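Local structure of laccase (Botrytis aclada, 3SQR) at residues N41-I54 / I184-D196. The protein is a multicopper oxidase that couples the one-electron oxidation of phenolic substrates to the reduction of dioxygen to water, and probably helps degrade lignin. Numbering follows the deposited sequence.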
# COMPACT_ATOMS: atom_id res chain seq x y z
N ASN A 41 25.04 -12.94 0.98
CA ASN A 41 24.24 -12.41 -0.12
C ASN A 41 25.21 -11.81 -1.12
O ASN A 41 26.11 -11.06 -0.73
CB ASN A 41 23.28 -11.32 0.41
CG ASN A 41 22.26 -10.89 -0.63
OD1 ASN A 41 22.42 -9.85 -1.30
ND2 ASN A 41 21.20 -11.68 -0.77
N SER A 42 25.03 -12.16 -2.38
CA SER A 42 25.78 -11.52 -3.47
C SER A 42 24.93 -11.54 -4.71
O SER A 42 23.88 -12.20 -4.77
CB SER A 42 27.09 -12.28 -3.77
OG SER A 42 26.81 -13.41 -4.60
N ALA A 43 25.44 -10.87 -5.75
CA ALA A 43 24.81 -10.84 -7.07
C ALA A 43 24.51 -12.20 -7.66
O ALA A 43 23.58 -12.34 -8.47
CB ALA A 43 25.62 -9.96 -8.06
N THR A 44 25.32 -13.19 -7.26
CA THR A 44 25.19 -14.58 -7.73
C THR A 44 24.79 -15.54 -6.60
O THR A 44 24.94 -16.75 -6.72
CB THR A 44 26.53 -15.10 -8.39
OG1 THR A 44 27.64 -14.87 -7.52
CG2 THR A 44 26.77 -14.38 -9.71
N SER A 45 24.23 -14.99 -5.51
CA SER A 45 23.72 -15.80 -4.42
C SER A 45 22.71 -14.96 -3.61
O SER A 45 22.85 -14.77 -2.41
CB SER A 45 24.86 -16.32 -3.55
OG SER A 45 25.70 -15.28 -3.06
N ARG A 46 21.71 -14.46 -4.32
CA ARG A 46 20.70 -13.59 -3.71
C ARG A 46 19.87 -14.35 -2.71
O ARG A 46 19.25 -13.75 -1.81
CB ARG A 46 19.85 -12.88 -4.77
CG ARG A 46 20.63 -11.81 -5.50
CD ARG A 46 21.20 -10.74 -4.59
NE ARG A 46 21.80 -9.70 -5.40
CZ ARG A 46 22.66 -8.78 -4.97
NH1 ARG A 46 23.05 -8.73 -3.71
NH2 ARG A 46 23.16 -7.90 -5.80
N SER A 47 19.86 -15.68 -2.82
CA SER A 47 19.07 -16.52 -1.89
C SER A 47 19.66 -16.49 -0.47
O SER A 47 18.97 -16.81 0.52
CB SER A 47 19.03 -17.97 -2.38
OG SER A 47 20.36 -18.47 -2.30
N CYS A 48 20.92 -16.08 -0.35
CA CYS A 48 21.65 -16.16 0.87
C CYS A 48 21.45 -14.93 1.72
O CYS A 48 21.38 -13.81 1.20
CB CYS A 48 23.14 -16.25 0.60
SG CYS A 48 23.68 -17.78 -0.22
N TRP A 49 21.43 -15.14 3.02
CA TRP A 49 21.45 -14.03 3.96
C TRP A 49 22.25 -14.41 5.22
O TRP A 49 21.79 -14.25 6.33
CB TRP A 49 20.04 -13.59 4.33
CG TRP A 49 20.01 -12.19 4.86
CD1 TRP A 49 19.78 -11.80 6.16
CD2 TRP A 49 20.23 -11.00 4.11
NE1 TRP A 49 19.88 -10.43 6.26
CE2 TRP A 49 20.11 -9.91 5.01
CE3 TRP A 49 20.49 -10.73 2.76
CZ2 TRP A 49 20.28 -8.57 4.59
CZ3 TRP A 49 20.65 -9.43 2.36
CH2 TRP A 49 20.53 -8.35 3.27
N GLY A 50 23.45 -14.94 5.02
CA GLY A 50 24.29 -15.35 6.13
C GLY A 50 23.76 -16.68 6.62
O GLY A 50 23.57 -17.61 5.82
N GLU A 51 23.45 -16.73 7.92
CA GLU A 51 22.87 -17.93 8.56
C GLU A 51 21.41 -18.10 8.13
O GLU A 51 20.80 -19.14 8.36
CB GLU A 51 22.88 -17.77 10.10
N TYR A 52 20.85 -17.04 7.54
CA TYR A 52 19.46 -17.06 7.11
C TYR A 52 19.42 -17.08 5.62
O TYR A 52 20.45 -16.93 4.95
CB TYR A 52 18.75 -15.84 7.63
CG TYR A 52 18.93 -15.63 9.10
CD1 TYR A 52 18.18 -16.34 10.02
CD2 TYR A 52 19.85 -14.70 9.59
CE1 TYR A 52 18.34 -16.14 11.38
CE2 TYR A 52 20.01 -14.49 10.96
CZ TYR A 52 19.26 -15.22 11.84
OH TYR A 52 19.40 -14.98 13.21
N SER A 53 18.23 -17.28 5.09
CA SER A 53 18.11 -17.38 3.69
C SER A 53 16.70 -17.17 3.30
O SER A 53 15.80 -16.95 4.14
CB SER A 53 18.53 -18.79 3.23
OG SER A 53 17.50 -19.74 3.51
N ILE A 54 16.49 -17.34 2.01
CA ILE A 54 15.17 -17.29 1.40
C ILE A 54 14.27 -18.37 1.97
O ILE A 54 13.06 -18.34 1.83
CB ILE A 54 15.35 -17.42 -0.14
CG1 ILE A 54 14.27 -16.68 -0.87
CG2 ILE A 54 15.52 -18.93 -0.56
CD1 ILE A 54 14.33 -15.18 -0.64
N ILE A 184 12.29 0.10 2.22
CA ILE A 184 12.99 -1.03 1.60
C ILE A 184 13.72 -1.73 2.70
O ILE A 184 14.51 -1.09 3.43
CB ILE A 184 13.96 -0.57 0.53
CG1 ILE A 184 13.15 -0.02 -0.64
CG2 ILE A 184 14.72 -1.72 -0.01
CD1 ILE A 184 14.03 0.65 -1.75
N ILE A 185 13.47 -3.02 2.84
CA ILE A 185 14.12 -3.82 3.85
C ILE A 185 14.95 -4.88 3.10
O ILE A 185 14.43 -5.73 2.42
CB ILE A 185 13.14 -4.46 4.86
CG1 ILE A 185 12.21 -3.37 5.48
CG2 ILE A 185 13.90 -5.24 5.96
CD1 ILE A 185 10.82 -3.95 5.93
N ASN A 186 16.27 -4.76 3.24
CA ASN A 186 17.13 -5.71 2.53
C ASN A 186 17.10 -7.04 3.19
O ASN A 186 16.89 -7.21 4.39
CB ASN A 186 18.51 -5.17 2.33
CG ASN A 186 18.53 -4.05 1.30
OD1 ASN A 186 18.19 -4.23 0.09
ND2 ASN A 186 18.85 -2.91 1.78
N GLY A 187 17.31 -8.02 2.35
CA GLY A 187 17.18 -9.39 2.76
C GLY A 187 17.44 -10.22 1.51
O GLY A 187 17.88 -9.71 0.48
N PRO A 188 17.18 -11.52 1.62
CA PRO A 188 17.45 -12.37 0.49
C PRO A 188 16.38 -12.25 -0.62
O PRO A 188 15.39 -11.56 -0.49
CB PRO A 188 17.42 -13.75 1.10
CG PRO A 188 16.42 -13.64 2.23
CD PRO A 188 16.71 -12.25 2.78
N ALA A 189 16.59 -12.95 -1.73
CA ALA A 189 15.67 -12.83 -2.90
C ALA A 189 15.68 -14.17 -3.65
O ALA A 189 16.60 -14.95 -3.50
CB ALA A 189 16.13 -11.69 -3.81
N THR A 190 14.67 -14.41 -4.45
CA THR A 190 14.47 -15.71 -5.04
C THR A 190 15.10 -15.81 -6.44
O THR A 190 15.03 -16.86 -7.05
CB THR A 190 13.04 -16.05 -5.18
OG1 THR A 190 12.36 -14.98 -5.85
CG2 THR A 190 12.37 -16.42 -3.82
N ALA A 191 15.70 -14.73 -6.91
CA ALA A 191 16.52 -14.76 -8.12
C ALA A 191 17.67 -13.83 -7.94
O ALA A 191 17.61 -12.87 -7.17
CB ALA A 191 15.68 -14.40 -9.40
N ASP A 192 18.74 -14.12 -8.66
CA ASP A 192 19.93 -13.32 -8.67
C ASP A 192 19.77 -12.08 -9.54
O ASP A 192 18.96 -12.05 -10.49
CB ASP A 192 21.11 -14.16 -9.19
CG ASP A 192 21.53 -15.24 -8.20
OD1 ASP A 192 21.23 -15.17 -6.99
OD2 ASP A 192 22.20 -16.19 -8.66
N TYR A 193 20.48 -11.04 -9.13
CA TYR A 193 20.50 -9.80 -9.82
C TYR A 193 21.72 -9.05 -9.42
O TYR A 193 22.34 -9.29 -8.36
CB TYR A 193 19.23 -8.95 -9.57
CG TYR A 193 19.07 -8.62 -8.10
CD1 TYR A 193 18.42 -9.50 -7.26
CD2 TYR A 193 19.60 -7.47 -7.59
CE1 TYR A 193 18.29 -9.20 -5.92
CE2 TYR A 193 19.48 -7.13 -6.24
CZ TYR A 193 18.82 -8.02 -5.42
OH TYR A 193 18.72 -7.73 -4.07
N ASP A 194 22.12 -8.12 -10.29
CA ASP A 194 23.32 -7.38 -10.07
C ASP A 194 23.14 -6.10 -9.35
O ASP A 194 23.98 -5.75 -8.52
CB ASP A 194 23.96 -7.03 -11.44
CG ASP A 194 24.30 -8.27 -12.21
OD1 ASP A 194 24.89 -9.16 -11.56
OD2 ASP A 194 23.87 -8.40 -13.36
N GLU A 195 22.11 -5.35 -9.75
CA GLU A 195 21.89 -4.01 -9.17
C GLU A 195 20.44 -3.79 -8.74
O GLU A 195 19.52 -4.13 -9.46
CB GLU A 195 22.28 -2.91 -10.16
CG GLU A 195 23.74 -3.01 -10.57
CD GLU A 195 24.23 -1.81 -11.32
OE1 GLU A 195 23.52 -0.77 -11.33
OE2 GLU A 195 25.34 -1.92 -11.91
N ASP A 196 20.26 -3.17 -7.59
CA ASP A 196 18.92 -2.77 -7.12
C ASP A 196 18.74 -1.32 -7.47
O ASP A 196 19.40 -0.48 -6.89
CB ASP A 196 18.89 -3.01 -5.62
CG ASP A 196 17.57 -2.66 -4.98
OD1 ASP A 196 16.58 -2.38 -5.70
OD2 ASP A 196 17.58 -2.76 -3.73
O HOH W 1 18.89 -10.15 -2.06
O HOH W 2 23.11 -11.34 -10.96
O HOH W 3 20.11 -17.09 -5.47
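R46 lies with its guanidinium flat over one face of the Y193 ring, in a cation-pi stack with CZ 4.2 Å from the ring centroid and the planes 25° apart. The arginine chain bends at chi2 (-58°), which lays CG near CE1 and CD across the same face before NE arrives above the ring centre; a long, flexible side chain suits this, since its CD methylene adds a CH-pi contact. Y193 OH is held by R264 of strand 262-269.

Hydrogen-bond partners close to the guanidinium plane, Y193 O and N41 OD1, fix its rotation. NE and NH2 of R46 grip Y193 O side-on, both at 3.0 Å, while NH1 gives a 2.7 Å bond to N41 OD1. The amide of N41 serves both ways, its ND2 donating to C48 O, and so braces R46 and C48 inside 41-54. D192 provides a carboxylate for the turn: R46 N reaches D192 OD1 at 2.8 Å, nearly straight at 170°, and a water links the same oxygen to S47 N. The one backbone-to-backbone hydrogen bond between the two segments runs from A189 N to R46 O.

The bonds to Y193 O, D192 OD1 and from A189 N fasten the N-terminal tail, tied back by the C39–C48 disulfide, to the connection between the first and second cupredoxin domains, which leaves strand 180-186 and enters strand 195-205. In 41-54, the type I turns S42–S45 and S45–C48 follow one another, and S42 OG closes an ST turn by accepting from T44 N.

Apolar contacts cover the other end. G187 CA makes a CH-pi contact with the six-membered ring of W49, 3.4 Å from the centroid and almost on the ring normal; glycine suits the fully extended backbone here, where a CB would run into P188 CD. P188 sets its rigid ring between W49 and I54, whose CD1 lies 3.8 Å from P188 CB. The same CG1–CD1 arm of I54 meets T190 CG2 through CG1, beside P294 of strand 293-300.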